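Local coordinates for D-glycero-D-manno-heptose 1-phosphate kinase (Bacteroides thetaiotaomicron, PDB 3K85), which probably transfers a phosphate group from ATP to a sugar, most likely a heptose 1-phosphate, as kinases of the GHMP family do, at residues Y24-L33 and I229-I240; Y162-Y171 and V180-K188. All blocks are in the same frame, centred on the assembly; numbering follows the deposited sequence.

Interaction 1: Y24-L33 and I229-I240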
ATOM      1  N   TYR A  24       1.176  19.134  18.614  1.00 33.89           N
ATOM      2  CA  TYR A  24       2.320  18.820  17.761  1.00 32.21           C
ATOM      3  C   TYR A  24       1.939  18.404  16.337  1.00 32.87           C
ATOM      4  O   TYR A  24       2.578  18.839  15.380  1.00 32.96           O
ATOM      5  CB  TYR A  24       3.209  17.729  18.370  1.00 30.65           C
ATOM      6  CG  TYR A  24       4.453  17.483  17.528  1.00 30.31           C
ATOM      7  CD1 TYR A  24       5.672  18.093  17.842  1.00 30.23           C
ATOM      8  CD2 TYR A  24       4.384  16.724  16.357  1.00 29.86           C
ATOM      9  CE1 TYR A  24       6.784  17.958  17.006  1.00 28.43           C
ATOM     10  CE2 TYR A  24       5.481  16.583  15.517  1.00 31.03           C
ATOM     11  CZ  TYR A  24       6.679  17.203  15.845  1.00 31.96           C
ATOM     12  OH  TYR A  24       7.759  17.062  15.000  1.00 34.35           O
ATOM     13  N   SER A  25       0.919  17.562  16.182  1.00 31.26           N
ATOM     14  CA  SER A  25       0.529  17.142  14.842  1.00 32.12           C
ATOM     15  C   SER A  25       0.009  18.317  14.020  1.00 32.11           C
ATOM     16  O   SER A  25       0.256  18.405  12.817  1.00 32.10           O
ATOM     17  CB  SER A  25      -0.541  16.036  14.901  1.00 32.68           C
ATOM     18  OG  SER A  25      -1.810  16.521  15.299  1.00 31.24           O
ATOM     19  N   ASP A  26      -0.695  19.231  14.680  1.00 32.29           N
ATOM     20  CA  ASP A  26      -1.274  20.386  14.009  1.00 32.70           C
ATOM     21  C   ASP A  26      -0.276  21.492  13.657  1.00 31.92           C
ATOM     22  O   ASP A  26      -0.421  22.179  12.643  1.00 28.25           O
ATOM     23  CB  ASP A  26      -2.408  20.948  14.869  1.00 35.34           C
ATOM     24  CG  ASP A  26      -3.460  19.907  15.182  1.00 37.02           C
ATOM     25  OD1 ASP A  26      -3.903  19.226  14.232  1.00 41.95           O
ATOM     26  OD2 ASP A  26      -3.848  19.764  16.366  1.00 38.09           O
ATOM     27  N   ILE A  27       0.746  21.654  14.483  1.00 31.67           N
ATOM     28  CA  ILE A  27       1.752  22.676  14.238  1.00 33.09           C
ATOM     29  C   ILE A  27       2.835  22.244  13.248  1.00 33.80           C
ATOM     30  O   ILE A  27       3.101  22.936  12.266  1.00 34.20           O
ATOM     31  CB  ILE A  27       2.421  23.094  15.567  1.00 33.04           C
ATOM     32  CG1 ILE A  27       1.371  23.713  16.489  1.00 32.07           C
ATOM     33  CG2 ILE A  27       3.579  24.063  15.300  1.00 31.81           C
ATOM     34  CD1 ILE A  27       1.823  23.817  17.946  1.00 33.15           C
ATOM     35  N   TYR A  28       3.451  21.096  13.502  1.00 34.24           N
ATOM     36  CA  TYR A  28       4.533  20.608  12.653  1.00 35.92           C
ATOM     37  C   TYR A  28       4.112  19.538  11.656  1.00 35.82           C
ATOM     38  O   TYR A  28       4.739  19.383  10.602  1.00 34.65           O
ATOM     39  CB  TYR A  28       5.653  20.049  13.532  1.00 36.06           C
ATOM     40  CG  TYR A  28       6.121  21.006  14.602  1.00 37.86           C
ATOM     41  CD1 TYR A  28       7.026  22.032  14.312  1.00 37.83           C
ATOM     42  CD2 TYR A  28       5.658  20.887  15.909  1.00 39.77           C
ATOM     43  CE1 TYR A  28       7.462  22.916  15.307  1.00 38.87           C
ATOM     44  CE2 TYR A  28       6.080  21.760  16.911  1.00 41.83           C
ATOM     45  CZ  TYR A  28       6.983  22.775  16.608  1.00 42.82           C
ATOM     46  OH  TYR A  28       7.391  23.639  17.614  1.00 42.83           O
ATOM     47  N   GLY A  29       3.056  18.803  12.000  1.00 36.11           N
ATOM     48  CA  GLY A  29       2.576  17.730  11.147  1.00 32.72           C
ATOM     49  C   GLY A  29       3.103  16.417  11.693  1.00 32.94           C
ATOM     50  O   GLY A  29       4.241  16.348  12.166  1.00 31.07           O
ATOM     51  N   GLY A  30       2.287  15.367  11.638  1.00 33.39           N
ATOM     52  CA  GLY A  30       2.731  14.080  12.152  1.00 32.12           C
ATOM     53  C   GLY A  30       2.985  13.001  11.108  1.00 30.99           C
ATOM     54  O   GLY A  30       2.484  13.065   9.982  1.00 27.77           O
ATOM     55  N   LEU A  31       3.777  12.005  11.495  1.00 30.43           N
ATOM     56  CA  LEU A  31       4.097  10.893  10.613  1.00 30.11           C
ATOM     57  C   LEU A  31       4.117   9.610  11.427  1.00 30.33           C
ATOM     58  O   LEU A  31       4.805   9.516  12.448  1.00 28.61           O
ATOM     59  CB  LEU A  31       5.449  11.119   9.921  1.00 31.57           C
ATOM     60  CG  LEU A  31       5.422  12.174   8.814  1.00 32.17           C
ATOM     61  CD1 LEU A  31       6.808  12.338   8.219  1.00 34.52           C
ATOM     62  CD2 LEU A  31       4.429  11.767   7.741  1.00 29.81           C
ATOM     63  N   ILE A  32       3.350   8.623  10.974  1.00 29.64           N
ATOM     64  CA  ILE A  32       3.263   7.362  11.679  1.00 30.09           C
ATOM     65  C   ILE A  32       3.298   6.090  10.844  1.00 31.15           C
ATOM     66  O   ILE A  32       2.652   5.984   9.797  1.00 31.20           O
ATOM     67  CB  ILE A  32       1.992   7.332  12.542  1.00 29.89           C
ATOM     68  CG1 ILE A  32       2.266   8.079  13.848  1.00 30.67           C
ATOM     69  CG2 ILE A  32       1.546   5.888  12.795  1.00 28.08           C
ATOM     70  CD1 ILE A  32       1.146   8.033  14.828  1.00 33.52           C
ATOM     71  N   LEU A  33       4.056   5.116  11.329  1.00 31.09           N
ATOM     72  CA  LEU A  33       4.134   3.818  10.679  1.00 28.60           C
ATOM     73  C   LEU A  33       3.704   2.802  11.718  1.00 27.74           C
ATOM     74  O   LEU A  33       4.406   2.576  12.699  1.00 27.74           O
ATOM     75  CB  LEU A  33       5.558   3.496  10.224  1.00 27.83           C
ATOM     76  CG  LEU A  33       5.632   2.175   9.446  1.00 27.49           C
ATOM     77  CD1 LEU A  33       4.868   2.324   8.144  1.00 25.11           C
ATOM     78  CD2 LEU A  33       7.074   1.810   9.158  1.00 30.13           C
ATOM     79  N   ILE A 229      10.207  18.121  21.383  1.00 67.25           N
ATOM     80  CA  ILE A 229       9.953  18.741  20.086  1.00 65.45           C
ATOM     81  C   ILE A 229      11.178  18.552  19.193  1.00 64.62           C
ATOM     82  O   ILE A 229      11.045  18.155  18.037  1.00 64.12           O
ATOM     83  CB  ILE A 229       9.583  20.252  20.245  1.00 63.59           C
ATOM     84  CG1 ILE A 229       8.073  20.377  20.498  1.00 63.00           C
ATOM     85  CG2 ILE A 229       9.984  21.045  19.008  1.00 62.65           C
ATOM     86  CD1 ILE A 229       7.689  21.353  21.585  1.00 62.16           C
ATOM     87  N   GLU A 230      12.365  18.826  19.722  1.00 63.41           N
ATOM     88  CA  GLU A 230      13.573  18.612  18.939  1.00 62.33           C
ATOM     89  C   GLU A 230      13.683  17.093  18.897  1.00 60.00           C
ATOM     90  O   GLU A 230      14.081  16.503  17.895  1.00 58.33           O
ATOM     91  CB  GLU A 230      14.798  19.207  19.641  1.00 65.26           C
ATOM     92  CG  GLU A 230      14.715  20.708  19.899  1.00 68.41           C
ATOM     93  CD  GLU A 230      14.432  21.509  18.634  1.00 70.56           C
ATOM     94  OE1 GLU A 230      15.207  21.382  17.657  1.00 71.43           O
ATOM     95  OE2 GLU A 230      13.436  22.269  18.619  1.00 70.44           O
ATOM     96  N   ALA A 231      13.301  16.478  20.012  1.00 58.10           N
ATOM     97  CA  ALA A 231      13.319  15.031  20.165  1.00 56.58           C
ATOM     98  C   ALA A 231      12.210  14.426  19.310  1.00 55.73           C
ATOM     99  O   ALA A 231      12.385  13.366  18.704  1.00 54.37           O
ATOM    100  CB  ALA A 231      13.103  14.665  21.628  1.00 55.77           C
HETATM  101  N   MSE A 232      11.074  15.117  19.271  1.00 54.42           N
HETATM  102  CA  MSE A 232       9.919  14.673  18.507  1.00 53.80           C
HETATM  103  C   MSE A 232      10.190  14.752  17.013  1.00 51.42           C
HETATM  104  O   MSE A 232       9.710  13.918  16.251  1.00 50.38           O
HETATM  105  CB  MSE A 232       8.696  15.523  18.849  1.00 57.11           C
HETATM  106  CG  MSE A 232       7.392  14.992  18.271  1.00 61.85           C
HETATM  107 SE   MSE A 232       6.884  13.258  18.988  1.00 71.03          SE
HETATM  108  CE  MSE A 232       6.108  13.830  20.670  1.00 66.34           C
ATOM    109  N   HIS A 233      10.955  15.751  16.591  1.00 49.51           N
ATOM    110  CA  HIS A 233      11.271  15.890  15.176  1.00 48.85           C
ATOM    111  C   HIS A 233      12.042  14.667  14.691  1.00 47.90           C
ATOM    112  O   HIS A 233      12.028  14.341  13.501  1.00 46.34           O
ATOM    113  CB  HIS A 233      12.090  17.160  14.914  1.00 49.26           C
ATOM    114  CG  HIS A 233      11.329  18.431  15.141  1.00 50.95           C
ATOM    115  ND1 HIS A 233      10.027  18.604  14.717  1.00 51.86           N
ATOM    116  CD2 HIS A 233      11.695  19.599  15.717  1.00 50.66           C
ATOM    117  CE1 HIS A 233       9.625  19.825  15.024  1.00 51.41           C
ATOM    118  NE2 HIS A 233      10.618  20.450  15.631  1.00 52.46           N
ATOM    119  N   LYS A 234      12.715  13.993  15.618  1.00 46.96           N
ATOM    120  CA  LYS A 234      13.475  12.800  15.279  1.00 46.73           C
ATOM    121  C   LYS A 234      12.536  11.606  15.225  1.00 44.85           C
ATOM    122  O   LYS A 234      12.636  10.777  14.318  1.00 44.56           O
ATOM    123  CB  LYS A 234      14.577  12.552  16.306  1.00 49.34           C
ATOM    124  CG  LYS A 234      15.732  13.532  16.210  1.00 53.08           C
ATOM    125  CD  LYS A 234      16.800  13.229  17.257  1.00 57.16           C
ATOM    126  CE  LYS A 234      17.999  14.162  17.127  1.00 58.13           C
ATOM    127  NZ  LYS A 234      19.020  13.878  18.175  1.00 60.79           N
ATOM    128  N   ILE A 235      11.630  11.524  16.200  1.00 41.94           N
ATOM    129  CA  ILE A 235      10.643  10.447  16.257  1.00 39.04           C
ATOM    130  C   ILE A 235       9.800  10.502  14.984  1.00 37.41           C
ATOM    131  O   ILE A 235       9.436   9.477  14.430  1.00 35.76           O
ATOM    132  CB  ILE A 235       9.729  10.589  17.502  1.00 38.52           C
ATOM    133  CG1 ILE A 235      10.519  10.214  18.762  1.00 37.94           C
ATOM    134  CG2 ILE A 235       8.485   9.724  17.353  1.00 35.87           C
ATOM    135  CD1 ILE A 235       9.775  10.445  20.067  1.00 36.73           C
ATOM    136  N   LYS A 236       9.494  11.713  14.530  1.00 36.93           N
ATOM    137  CA  LYS A 236       8.732  11.897  13.300  1.00 35.67           C
ATOM    138  C   LYS A 236       9.591  11.389  12.135  1.00 35.06           C
ATOM    139  O   LYS A 236       9.116  10.655  11.269  1.00 34.58           O
ATOM    140  CB  LYS A 236       8.414  13.381  13.093  1.00 34.58           C
ATOM    141  CG  LYS A 236       7.816  13.713  11.726  1.00 35.98           C
ATOM    142  CD  LYS A 236       7.592  15.211  11.546  1.00 35.23           C
ATOM    143  CE  LYS A 236       6.856  15.513  10.242  1.00 35.71           C
ATOM    144  NZ  LYS A 236       6.355  16.926  10.175  1.00 34.51           N
ATOM    145  N   GLN A 237      10.863  11.776  12.135  1.00 33.57           N
ATOM    146  CA  GLN A 237      11.796  11.384  11.085  1.00 33.88           C
ATOM    147  C   GLN A 237      11.947   9.877  10.995  1.00 32.88           C
ATOM    148  O   GLN A 237      12.012   9.318   9.905  1.00 32.74           O
ATOM    149  CB  GLN A 237      13.173  12.000  11.339  1.00 33.73           C
ATOM    150  CG  GLN A 237      14.217  11.652  10.285  1.00 32.48           C
ATOM    151  CD  GLN A 237      13.805  12.116   8.905  1.00 33.25           C
ATOM    152  OE1 GLN A 237      13.291  13.224   8.744  1.00 35.58           O
ATOM    153  NE2 GLN A 237      14.028  11.277   7.901  1.00 31.13           N
ATOM    154  N   SER A 238      12.024   9.233  12.153  1.00 32.79           N
ATOM    155  CA  SER A 238      12.175   7.791  12.218  1.00 31.44           C
ATOM    156  C   SER A 238      11.054   7.093  11.441  1.00 31.15           C
ATOM    157  O   SER A 238      11.274   6.045  10.840  1.00 30.89           O
ATOM    158  CB  SER A 238      12.201   7.315  13.690  1.00 31.91           C
ATOM    159  OG  SER A 238      10.949   7.459  14.358  1.00 30.83           O
ATOM    160  N   ALA A 239       9.863   7.680  11.438  1.00 29.19           N
ATOM    161  CA  ALA A 239       8.750   7.082  10.714  1.00 31.92           C
ATOM    162  C   ALA A 239       9.143   6.984   9.244  1.00 31.67           C
ATOM    163  O   ALA A 239       8.874   5.981   8.586  1.00 30.51           O
ATOM    164  CB  ALA A 239       7.485   7.920  10.877  1.00 27.90           C
ATOM    165  N   ILE A 240       9.793   8.029   8.740  1.00 32.49           N
ATOM    166  CA  ILE A 240      10.236   8.038   7.353  1.00 35.11           C
ATOM    167  C   ILE A 240      11.331   6.988   7.125  1.00 36.40           C
ATOM    168  O   ILE A 240      11.272   6.229   6.159  1.00 36.60           O
ATOM    169  CB  ILE A 240      10.780   9.423   6.944  1.00 35.12           C
ATOM    170  CG1 ILE A 240       9.646  10.451   6.970  1.00 35.18           C
ATOM    171  CG2 ILE A 240      11.402   9.356   5.545  1.00 32.28           C
ATOM    172  CD1 ILE A 240      10.099  11.874   6.630  1.00 33.25           C
TER

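Interaction 2: Y162-Y171 and V180-K188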
ATOM      1  N   TYR A 162      -7.348   5.127  13.532  1.00 27.28           N
ATOM      2  CA  TYR A 162      -7.151   4.839  12.118  1.00 25.76           C
ATOM      3  C   TYR A 162      -6.594   3.446  11.856  1.00 24.71           C
ATOM      4  O   TYR A 162      -6.994   2.785  10.888  1.00 21.83           O
ATOM      5  CB  TYR A 162      -6.246   5.909  11.494  1.00 25.44           C
ATOM      6  CG  TYR A 162      -6.944   7.235  11.291  1.00 22.87           C
ATOM      7  CD1 TYR A 162      -7.608   7.514  10.099  1.00 24.21           C
ATOM      8  CD2 TYR A 162      -7.012   8.176  12.319  1.00 23.44           C
ATOM      9  CE1 TYR A 162      -8.332   8.694   9.932  1.00 24.02           C
ATOM     10  CE2 TYR A 162      -7.743   9.367  12.162  1.00 24.57           C
ATOM     11  CZ  TYR A 162      -8.401   9.612  10.969  1.00 26.12           C
ATOM     12  OH  TYR A 162      -9.179  10.745  10.819  1.00 28.15           O
ATOM     13  N   ALA A 163      -5.673   2.993  12.706  1.00 23.14           N
ATOM     14  CA  ALA A 163      -5.098   1.668  12.526  1.00 21.99           C
ATOM     15  C   ALA A 163      -6.214   0.624  12.631  1.00 21.98           C
ATOM     16  O   ALA A 163      -6.354  -0.251  11.774  1.00 20.79           O
ATOM     17  CB  ALA A 163      -4.028   1.412  13.573  1.00 22.08           C
ATOM     18  N   ALA A 164      -7.040   0.744  13.661  1.00 19.42           N
ATOM     19  CA  ALA A 164      -8.116  -0.212  13.864  1.00 18.44           C
ATOM     20  C   ALA A 164      -9.082  -0.313  12.691  1.00 19.12           C
ATOM     21  O   ALA A 164      -9.456  -1.416  12.284  1.00 19.24           O
ATOM     22  CB  ALA A 164      -8.882   0.132  15.140  1.00 16.20           C
ATOM     23  N   ALA A 165      -9.487   0.831  12.144  1.00 19.43           N
ATOM     24  CA  ALA A 165     -10.437   0.842  11.036  1.00 21.53           C
ATOM     25  C   ALA A 165      -9.850   0.479   9.672  1.00 22.44           C
ATOM     26  O   ALA A 165     -10.541  -0.114   8.835  1.00 22.70           O
ATOM     27  CB  ALA A 165     -11.135   2.219  10.957  1.00 20.35           C
ATOM     28  N   PHE A 166      -8.587   0.837   9.449  1.00 24.21           N
ATOM     29  CA  PHE A 166      -7.928   0.568   8.171  1.00 23.88           C
ATOM     30  C   PHE A 166      -7.265  -0.800   8.049  1.00 23.10           C
ATOM     31  O   PHE A 166      -7.465  -1.476   7.042  1.00 23.42           O
ATOM     32  CB  PHE A 166      -6.925   1.682   7.862  1.00 21.05           C
ATOM     33  CG  PHE A 166      -7.579   2.954   7.392  1.00 24.88           C
ATOM     34  CD1 PHE A 166      -7.687   3.242   6.027  1.00 23.51           C
ATOM     35  CD2 PHE A 166      -8.124   3.854   8.314  1.00 22.31           C
ATOM     36  CE1 PHE A 166      -8.324   4.410   5.587  1.00 23.96           C
ATOM     37  CE2 PHE A 166      -8.761   5.021   7.888  1.00 22.78           C
ATOM     38  CZ  PHE A 166      -8.863   5.302   6.518  1.00 23.93           C
ATOM     39  N   GLY A 167      -6.483  -1.201   9.053  1.00 23.59           N
ATOM     40  CA  GLY A 167      -5.823  -2.498   9.021  1.00 22.06           C
ATOM     41  C   GLY A 167      -4.568  -2.549   8.170  1.00 24.47           C
ATOM     42  O   GLY A 167      -4.380  -1.707   7.281  1.00 23.47           O
ATOM     43  N   GLY A 168      -3.709  -3.532   8.452  1.00 24.60           N
ATOM     44  CA  GLY A 168      -2.459  -3.720   7.719  1.00 23.30           C
ATOM     45  C   GLY A 168      -1.307  -2.816   8.145  1.00 23.50           C
ATOM     46  O   GLY A 168      -1.296  -2.315   9.267  1.00 22.45           O
ATOM     47  N   PHE A 169      -0.315  -2.649   7.264  1.00 22.33           N
ATOM     48  CA  PHE A 169       0.822  -1.753   7.511  1.00 22.25           C
ATOM     49  C   PHE A 169       0.444  -0.395   6.880  1.00 22.82           C
ATOM     50  O   PHE A 169       0.274  -0.283   5.659  1.00 22.94           O
ATOM     51  CB  PHE A 169       2.100  -2.275   6.845  1.00 21.88           C
ATOM     52  CG  PHE A 169       2.759  -3.400   7.585  1.00 24.92           C
ATOM     53  CD1 PHE A 169       3.957  -3.196   8.263  1.00 26.27           C
ATOM     54  CD2 PHE A 169       2.171  -4.663   7.625  1.00 25.47           C
ATOM     55  CE1 PHE A 169       4.555  -4.236   8.977  1.00 25.63           C
ATOM     56  CE2 PHE A 169       2.764  -5.709   8.337  1.00 25.74           C
ATOM     57  CZ  PHE A 169       3.954  -5.494   9.013  1.00 23.98           C
ATOM     58  N   ASN A 170       0.303   0.625   7.716  1.00 21.61           N
ATOM     59  CA  ASN A 170      -0.074   1.953   7.247  1.00 21.57           C
ATOM     60  C   ASN A 170       0.989   3.015   7.572  1.00 21.48           C
ATOM     61  O   ASN A 170       1.714   2.911   8.563  1.00 20.96           O
ATOM     62  CB  ASN A 170      -1.425   2.354   7.867  1.00 17.67           C
ATOM     63  CG  ASN A 170      -2.591   1.534   7.319  1.00 22.41           C
ATOM     64  OD1 ASN A 170      -3.395   0.978   8.075  1.00 21.65           O
ATOM     65  ND2 ASN A 170      -2.694   1.467   5.994  1.00 21.62           N
ATOM     66  N   TYR A 171       1.101   4.005   6.693  1.00 22.27           N
ATOM     67  CA  TYR A 171       2.013   5.133   6.875  1.00 23.02           C
ATOM     68  C   TYR A 171       1.010   6.269   6.852  1.00 21.72           C
ATOM     69  O   TYR A 171       0.458   6.603   5.804  1.00 21.57           O
ATOM     70  CB  TYR A 171       2.973   5.251   5.705  1.00 24.11           C
ATOM     71  CG  TYR A 171       3.966   6.390   5.799  1.00 27.02           C
ATOM     72  CD1 TYR A 171       5.091   6.292   6.611  1.00 28.90           C
ATOM     73  CD2 TYR A 171       3.818   7.541   5.017  1.00 27.37           C
ATOM     74  CE1 TYR A 171       6.055   7.300   6.640  1.00 29.17           C
ATOM     75  CE2 TYR A 171       4.770   8.553   5.040  1.00 29.73           C
ATOM     76  CZ  TYR A 171       5.887   8.422   5.857  1.00 30.74           C
ATOM     77  OH  TYR A 171       6.836   9.412   5.901  1.00 32.57           O
ATOM     78  N   VAL A 180      -5.904  14.223   7.553  1.00 43.45           N
ATOM     79  CA  VAL A 180      -5.241  12.933   7.699  1.00 41.21           C
ATOM     80  C   VAL A 180      -5.222  12.124   6.419  1.00 38.26           C
ATOM     81  O   VAL A 180      -6.232  12.019   5.732  1.00 41.23           O
ATOM     82  CB  VAL A 180      -5.903  12.076   8.794  1.00 41.26           C
ATOM     83  CG1 VAL A 180      -7.362  11.875   8.478  1.00 41.84           C
ATOM     84  CG2 VAL A 180      -5.194  10.737   8.902  1.00 39.43           C
ATOM     85  N   ILE A 181      -4.063  11.553   6.106  1.00 33.48           N
ATOM     86  CA  ILE A 181      -3.913  10.731   4.917  1.00 29.85           C
ATOM     87  C   ILE A 181      -3.367   9.376   5.320  1.00 27.17           C
ATOM     88  O   ILE A 181      -2.342   9.283   5.988  1.00 25.86           O
ATOM     89  CB  ILE A 181      -2.926  11.349   3.895  1.00 30.56           C
ATOM     90  CG1 ILE A 181      -3.277  12.818   3.640  1.00 33.38           C
ATOM     91  CG2 ILE A 181      -2.972  10.568   2.595  1.00 27.60           C
ATOM     92  CD1 ILE A 181      -4.737  13.048   3.290  1.00 37.39           C
ATOM     93  N   VAL A 182      -4.059   8.321   4.923  1.00 26.16           N
ATOM     94  CA  VAL A 182      -3.597   6.974   5.229  1.00 26.29           C
ATOM     95  C   VAL A 182      -3.074   6.317   3.950  1.00 25.05           C
ATOM     96  O   VAL A 182      -3.820   6.132   2.990  1.00 26.04           O
ATOM     97  CB  VAL A 182      -4.731   6.109   5.814  1.00 24.85           C
ATOM     98  CG1 VAL A 182      -4.223   4.705   6.108  1.00 23.50           C
ATOM     99  CG2 VAL A 182      -5.270   6.757   7.071  1.00 26.67           C
ATOM    100  N   ASN A 183      -1.781   6.016   3.927  1.00 24.31           N
ATOM    101  CA  ASN A 183      -1.175   5.347   2.782  1.00 23.82           C
ATOM    102  C   ASN A 183      -1.164   3.856   3.125  1.00 23.48           C
ATOM    103  O   ASN A 183      -0.268   3.384   3.824  1.00 23.75           O
ATOM    104  CB  ASN A 183       0.258   5.852   2.568  1.00 20.07           C
ATOM    105  CG  ASN A 183       0.305   7.317   2.185  1.00 19.81           C
ATOM    106  OD1 ASN A 183       0.092   7.675   1.032  1.00 16.90           O
ATOM    107  ND2 ASN A 183       0.571   8.179   3.165  1.00 20.04           N
ATOM    108  N   PRO A 184      -2.179   3.104   2.663  1.00 24.59           N
ATOM    109  CA  PRO A 184      -2.251   1.661   2.943  1.00 23.11           C
ATOM    110  C   PRO A 184      -1.130   0.972   2.189  1.00 23.67           C
ATOM    111  O   PRO A 184      -1.158   0.926   0.964  1.00 23.29           O
ATOM    112  CB  PRO A 184      -3.621   1.257   2.385  1.00 22.18           C
ATOM    113  CG  PRO A 184      -4.395   2.557   2.314  1.00 25.66           C
ATOM    114  CD  PRO A 184      -3.344   3.544   1.876  1.00 24.06           C
ATOM    115  N   LEU A 185      -0.148   0.431   2.899  1.00 25.11           N
ATOM    116  CA  LEU A 185       0.978  -0.222   2.231  1.00 27.65           C
ATOM    117  C   LEU A 185       0.852  -1.731   2.002  1.00 29.46           C
ATOM    118  O   LEU A 185       0.589  -2.479   2.942  1.00 31.56           O
ATOM    119  CB  LEU A 185       2.271   0.026   3.018  1.00 27.47           C
ATOM    120  CG  LEU A 185       2.722   1.449   3.358  1.00 28.68           C
ATOM    121  CD1 LEU A 185       3.994   1.364   4.209  1.00 28.91           C
ATOM    122  CD2 LEU A 185       2.985   2.242   2.087  1.00 29.06           C
ATOM    123  N   LYS A 186       1.045  -2.178   0.760  1.00 30.31           N
ATOM    124  CA  LYS A 186       1.025  -3.611   0.468  1.00 31.65           C
ATOM    125  C   LYS A 186       2.369  -4.129   0.962  1.00 31.21           C
ATOM    126  O   LYS A 186       3.407  -3.646   0.533  1.00 33.00           O
ATOM    127  CB  LYS A 186       0.953  -3.903  -1.038  1.00 32.83           C
ATOM    128  CG  LYS A 186      -0.373  -3.645  -1.707  1.00 34.72           C
ATOM    129  CD  LYS A 186      -0.508  -4.445  -3.009  1.00 36.31           C
ATOM    130  CE  LYS A 186       0.674  -4.233  -3.943  1.00 38.18           C
ATOM    131  NZ  LYS A 186       0.408  -4.777  -5.293  1.00 36.09           N
HETATM  132  N   MSE A 187       2.373  -5.097   1.863  1.00 31.28           N
HETATM  133  CA  MSE A 187       3.646  -5.615   2.336  1.00 33.18           C
HETATM  134  C   MSE A 187       3.907  -7.001   1.766  1.00 32.01           C
HETATM  135  O   MSE A 187       3.082  -7.898   1.915  1.00 31.62           O
HETATM  136  CB  MSE A 187       3.672  -5.664   3.866  1.00 36.92           C
HETATM  137  CG  MSE A 187       3.809  -4.303   4.534  1.00 46.57           C
HETATM  138 SE   MSE A 187       5.539  -3.408   4.242  1.00 61.35          SE
HETATM  139  CE  MSE A 187       6.647  -4.583   5.297  1.00 54.73           C
ATOM    140  N   LYS A 188       5.038  -7.170   1.089  1.00 30.88           N
ATOM    141  CA  LYS A 188       5.385  -8.480   0.547  1.00 32.89           C
ATOM    142  C   LYS A 188       5.350  -9.518   1.683  1.00 30.09           C
ATOM    143  O   LYS A 188       5.827  -9.263   2.782  1.00 28.60           O
ATOM    144  CB  LYS A 188       6.770  -8.434  -0.112  1.00 36.24           C
ATOM    145  CG  LYS A 188       6.789  -7.595  -1.390  1.00 42.65           C
ATOM    146  CD  LYS A 188       7.855  -8.060  -2.375  1.00 47.75           C
ATOM    147  CE  LYS A 188       9.273  -7.737  -1.890  1.00 52.06           C
ATOM    148  NZ  LYS A 188       9.589  -6.272  -1.926  1.00 53.26           N
TER
HETATM  149  O   HOH W   1      -0.473  -3.929   4.934  1.00 24.76           O

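Interaction 1: Y24-L33 and I229-I240
Tyr24, Tyr28 and His233 meet as a small aromatic cluster at the N-terminal end of helix 230-246. With CG anti to the backbone N (chi1 -176°), Tyr24 lays its ring between two neighbours: CD2 of Tyr28 covers one face, and CG of Met232, a selenomethionine, covers the other, 3.4 Å from the ring centroid in a CH-pi contact. The selenium sits farther out above that face, giving a Met-aromatic contact. His233 turns its edge to the face of Tyr28, CE1 lying 3.5 Å from Tyr28 CD1 with the ring planes 82° apart. The fold here is an α-helix laid across a β-sheet face: the axes of strand 30-33 and helix 230-240 approach to 7.0 Å at 47°. Two polar links tie helix 230-240 to the short helix and turn that precede the strand. Tyr24 OH and His233 ND1 share a hydrogen bond of 2.8 Å, and the extended Lys236 chain gives one from NZ to Gly29 O at 3.0 Å, entering from above the carbonyl plane. At the backbone angles of Gly29 a CB would press on the carbonyl O of Tyr28, which by itself calls for glycine, and would probably also crowd Lys236 NZ. Apolar contacts continue along the strand, where Leu31 CB faces Ala239 CB at 3.9 Å and Leu31 CD1 meets Ile240 CG1 at 3.6 Å. Leu31 also touches Tyr171 of the adjacent strand.

Interaction 2: Y162-Y171 and V180-K188
Val180 CG2 lies over one face of the Tyr162 ring, 4.0 Å from its centroid, while Val180 CG1 packs against the phenol end. One helical turn on, the Phe166 ring carries Val182 CG2 over its centre, and the carbonyl O of Tyr162 sits in plane at its edge. The same Val182 CG2 reaches Tyr162 CD1 at 3.9 Å, so one methyl serves both rings. An alanine in place of Tyr162 would leave Val180 without the ring it rests on and is likely to open a gap between helix and strand. Farther along, the CG of Met187, a selenomethionine, crosses over a face of Phe169, 3.4 Å from Phe169 CG, with its selenium oblique to the ring. Tyr171 takes Asn183 ND2 at its edge, and its ring also makes a cation-pi contact with Lys243 of the same chain.

Asn183 grips Tyr171 O twice, through its backbone N at 3.0 Å and through ND2 at 3.1 Å, the two donors arriving from opposite faces of the carbonyl plane. CG beside the backbone N (chi1 -65°) lets both N-H groups converge there. Its OD1 turns to Lys243 of the second subunit. Pro184, which has no N-H to offer, falls opposite Asn170 at a non-hydrogen-bonded pair. Beyond it, Leu185 N binds Phe169 O at 2.9 Å, and a water bridges Phe169 N and Leu185 O. The whole is an antiparallel β-hairpin, strands 169-175 and 179-185, with the preceding helix 159-166 folded back over the face that carries Val180 and Val182.

How the interactions relate
From the N terminus, the chain passes 24-33 early and 229-240 packs against it much later, so interaction 1 closes a loop of 195 residues. Interaction 2 lies within that loop and closes a short one of its own, with eight residues between its segments, the outer part of the hairpin and its turn; the two nest and do not cross. Strand 30-37 pairs antiparallel with 169-175, placing both contacts on one mixed sheet. They touch at Tyr171, whose OH lies 3.2 Å from Ile240 CG1 and also packs against Leu31, and at Asn170, whose O meets Leu33 CD1. Helix 230-246 is thereby tied to the same strands as the hairpin, whose second strand meets the second subunit.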